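Long-range contact in beta sliding clamp (PDB 6PTR), which probably tethers DNA polymerases and other proteins to DNA as a ring-shaped head-to-tail homodimer, giving replication its processivity: residues R261-G266 against L373-P378. Residues are numbered along the deposited sequence; the frame is centred on the assembly and turned at random.
Sequences RVIPLG and LYVLMP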
ATOM      1  N   ARG C 261       7.910 -23.194  31.858  1.00 19.86           N
ATOM      2  CA  ARG C 261       7.822 -22.489  33.124  1.00 20.05           C
ATOM      3  C   ARG C 261       6.836 -21.332  33.081  1.00 27.98           C
ATOM      4  O   ARG C 261       6.385 -20.892  34.145  1.00 28.76           O
ATOM      5  CB  ARG C 261       9.193 -21.960  33.523  1.00 23.19           C
ATOM      6  CG  ARG C 261      10.209 -23.038  33.791  1.00 24.26           C
ATOM      7  CD  ARG C 261      11.332 -22.463  34.608  1.00 30.20           C
ATOM      8  NE  ARG C 261      12.526 -23.295  34.538  1.00 29.08           N
ATOM      9  CZ  ARG C 261      13.518 -23.191  35.405  1.00 35.49           C
ATOM     10  NH1 ARG C 261      13.426 -22.295  36.376  1.00 33.80           N
ATOM     11  NH2 ARG C 261      14.590 -23.964  35.300  1.00 40.21           N
ATOM     12  N   VAL C 262       6.502 -20.806  31.896  1.00 18.42           N
ATOM     13  CA  VAL C 262       5.649 -19.614  31.851  1.00 22.82           C
ATOM     14  C   VAL C 262       4.184 -19.924  31.601  1.00 27.15           C
ATOM     15  O   VAL C 262       3.357 -19.003  31.651  1.00 29.30           O
ATOM     16  CB  VAL C 262       6.123 -18.578  30.814  1.00 22.54           C
ATOM     17  CG1 VAL C 262       7.606 -18.357  30.940  1.00 21.41           C
ATOM     18  CG2 VAL C 262       5.742 -18.970  29.381  1.00 20.53           C
ATOM     19  N   ILE C 263       3.828 -21.177  31.352  1.00 19.61           N
ATOM     20  CA  ILE C 263       2.446 -21.479  31.000  1.00 19.68           C
ATOM     21  C   ILE C 263       1.670 -21.682  32.289  1.00 23.41           C
ATOM     22  O   ILE C 263       1.927 -22.639  33.031  1.00 26.75           O
ATOM     23  CB  ILE C 263       2.375 -22.701  30.057  1.00 23.33           C
ATOM     24  CG1 ILE C 263       3.131 -22.380  28.765  1.00 28.54           C
ATOM     25  CG2 ILE C 263       0.932 -23.074  29.776  1.00 25.43           C
ATOM     26  CD1 ILE C 263       3.123 -23.482  27.747  1.00 34.25           C
ATOM     27  N   PRO C 264       0.756 -20.783  32.635  1.00 26.32           N
ATOM     28  CA  PRO C 264       0.120 -20.855  33.952  1.00 25.21           C
ATOM     29  C   PRO C 264      -0.998 -21.881  33.915  1.00 38.73           C
ATOM     30  O   PRO C 264      -2.060 -21.650  33.332  1.00 56.84           O
ATOM     31  CB  PRO C 264      -0.409 -19.424  34.158  1.00 28.02           C
ATOM     32  CG  PRO C 264      -0.688 -18.922  32.804  1.00 23.22           C
ATOM     33  CD  PRO C 264       0.258 -19.644  31.837  1.00 24.57           C
ATOM     34  N   LEU C 265      -0.749 -23.032  34.502  1.00 39.53           N
ATOM     35  CA  LEU C 265      -1.808 -24.027  34.544  1.00 48.40           C
ATOM     36  C   LEU C 265      -2.644 -23.931  35.807  1.00 48.30           C
ATOM     37  O   LEU C 265      -3.687 -24.586  35.891  1.00 55.35           O
ATOM     38  CB  LEU C 265      -1.220 -25.433  34.388  1.00 55.25           C
ATOM     39  CG  LEU C 265      -0.552 -25.660  33.023  1.00 52.31           C
ATOM     40  CD1 LEU C 265      -0.053 -27.093  32.884  1.00 54.33           C
ATOM     41  CD2 LEU C 265      -1.485 -25.282  31.849  1.00 45.89           C
ATOM     42  N   GLY C 266      -2.241 -23.109  36.768  1.00 46.04           N
ATOM     43  CA  GLY C 266      -2.983 -22.950  37.993  1.00 43.15           C
ATOM     44  C   GLY C 266      -3.877 -21.734  38.112  1.00 35.17           C
ATOM     45  O   GLY C 266      -4.502 -21.564  39.158  1.00 35.60           O
ATOM     46  N   LEU C 373      -2.853 -23.246  22.818  1.00 23.46           N
ATOM     47  CA  LEU C 373      -3.075 -22.275  23.878  1.00 21.64           C
ATOM     48  C   LEU C 373      -2.188 -21.068  23.635  1.00 24.20           C
ATOM     49  O   LEU C 373      -1.148 -21.155  22.975  1.00 23.23           O
ATOM     50  CB  LEU C 373      -2.807 -22.857  25.270  1.00 25.72           C
ATOM     51  CG  LEU C 373      -1.423 -23.419  25.609  1.00 27.24           C
ATOM     52  CD1 LEU C 373      -0.473 -22.316  26.116  1.00 22.34           C
ATOM     53  CD2 LEU C 373      -1.531 -24.568  26.627  1.00 31.41           C
ATOM     54  N   TYR C 374      -2.599 -19.945  24.201  1.00 19.55           N
ATOM     55  CA  TYR C 374      -1.814 -18.734  24.133  1.00 18.20           C
ATOM     56  C   TYR C 374      -1.580 -18.221  25.545  1.00 20.01           C
ATOM     57  O   TYR C 374      -2.404 -18.418  26.447  1.00 21.45           O
ATOM     58  CB  TYR C 374      -2.514 -17.671  23.284  1.00 23.71           C
ATOM     59  CG  TYR C 374      -2.816 -18.204  21.925  1.00 20.83           C
ATOM     60  CD1 TYR C 374      -1.804 -18.283  20.968  1.00 25.66           C
ATOM     61  CD2 TYR C 374      -4.080 -18.698  21.609  1.00 19.84           C
ATOM     62  CE1 TYR C 374      -2.046 -18.802  19.723  1.00 26.17           C
ATOM     63  CE2 TYR C 374      -4.339 -19.229  20.342  1.00 23.52           C
ATOM     64  CZ  TYR C 374      -3.309 -19.281  19.413  1.00 29.96           C
ATOM     65  OH  TYR C 374      -3.549 -19.803  18.173  1.00 31.13           O
ATOM     66  N   VAL C 375      -0.440 -17.579  25.736  1.00 16.84           N
ATOM     67  CA  VAL C 375      -0.127 -16.926  26.998  1.00 16.12           C
ATOM     68  C   VAL C 375       0.183 -15.460  26.714  1.00 17.91           C
ATOM     69  O   VAL C 375       0.869 -15.131  25.739  1.00 18.02           O
ATOM     70  CB  VAL C 375       1.053 -17.620  27.704  1.00 16.70           C
ATOM     71  CG1 VAL C 375       1.306 -16.983  29.074  1.00 18.01           C
ATOM     72  CG2 VAL C 375       0.807 -19.099  27.849  1.00 18.17           C
ATOM     73  N   LEU C 376      -0.321 -14.576  27.566  1.00 15.97           N
ATOM     74  CA  LEU C 376      -0.048 -13.156  27.376  1.00 17.29           C
ATOM     75  C   LEU C 376       0.310 -12.522  28.712  1.00 14.78           C
ATOM     76  O   LEU C 376      -0.437 -12.650  29.691  1.00 15.81           O
ATOM     77  CB  LEU C 376      -1.259 -12.450  26.770  1.00 15.61           C
ATOM     78  CG  LEU C 376      -1.077 -10.950  26.530  1.00 18.16           C
ATOM     79  CD1 LEU C 376       0.025 -10.715  25.514  1.00 15.77           C
ATOM     80  CD2 LEU C 376      -2.400 -10.358  26.065  1.00 19.75           C
ATOM     81  N   MET C 377       1.463 -11.826  28.743  1.00 14.62           N
ATOM     82  CA  MET C 377       1.877 -11.134  29.961  1.00 15.03           C
ATOM     83  C   MET C 377       1.100  -9.830  30.109  1.00 14.85           C
ATOM     84  O   MET C 377       0.909  -9.108  29.133  1.00 16.79           O
ATOM     85  CB  MET C 377       3.377 -10.822  29.920  1.00 14.11           C
ATOM     86  CG  MET C 377       3.992 -10.488  31.309  1.00 14.52           C
ATOM     87  SD  MET C 377       3.881 -11.923  32.399  1.00 17.20           S
ATOM     88  CE  MET C 377       4.552 -11.226  33.898  1.00 20.14           C
ATOM     89  N   PRO C 378       0.638  -9.495  31.303  1.00 15.45           N
ATOM     90  CA  PRO C 378      -0.008  -8.187  31.493  1.00 13.49           C
ATOM     91  C   PRO C 378       1.004  -7.051  31.479  1.00 16.02           C
ATOM     92  O   PRO C 378       2.219  -7.251  31.499  1.00 17.61           O
ATOM     93  CB  PRO C 378      -0.673  -8.291  32.868  1.00 17.71           C
ATOM     94  CG  PRO C 378       0.021  -9.411  33.558  1.00 22.14           C
ATOM     95  CD  PRO C 378       0.485 -10.369  32.467  1.00 15.20           C
TER
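Val375 meets Val262, Ile263 and Pro264 where the connection between the central and C-terminal domains of this DnaN ring runs across the outer face of an eight-stranded antiparallel sheet. Strand 372-376 lies inside that sheet, hydrogen-bonded through its backbone to strand 189-196 on one flank and to strand 362-366 on the other, so 261-266 approaches from over the face. The evidence is the backbone spacing: the closest pair of CA atoms, in Ile263 and Val375, stands 6.6 Å apart, and no hydrogen bond crosses.

Apolar contacts carry the interface. Both methyls of Val375 reach Pro264. CG1, set anti to the backbone N (chi1 -176°), lies 4.0 Å from CD of Pro264, the valine methyl and the CD corner of the proline reaching toward each other. CG2 of Val375 stands 4.1 Å from the same Pro264 CD and also 4.1 Å from CG1 of Ile263, and here the valine and isoleucine side chains run at roughly a right angle. Two residues back on the same face of the strand, Leu373 sends its CD1 to the isoleucine from a slant, 4.0 Å from Ile263 CG2 and 4.1 Å from Ile263 CD1. Ile263 thus spans both strand residues, while Tyr374 between them turns to the other face, against helix 336-345.

Residues of both segments also contact the bound griselimycin. Val262 and Val375 each pack on an apolar side chain of the cyclic peptide, Arg261 on a modified side chain, and Met377 lies against its backbone, so both segments contribute to the wall of the antibiotic's pocket.

A single polar atom enters the contact, without a hydrogen bond to the strand: the carbonyl O of Val262 faces the CG1 methyl of Val375 at 3.9 Å.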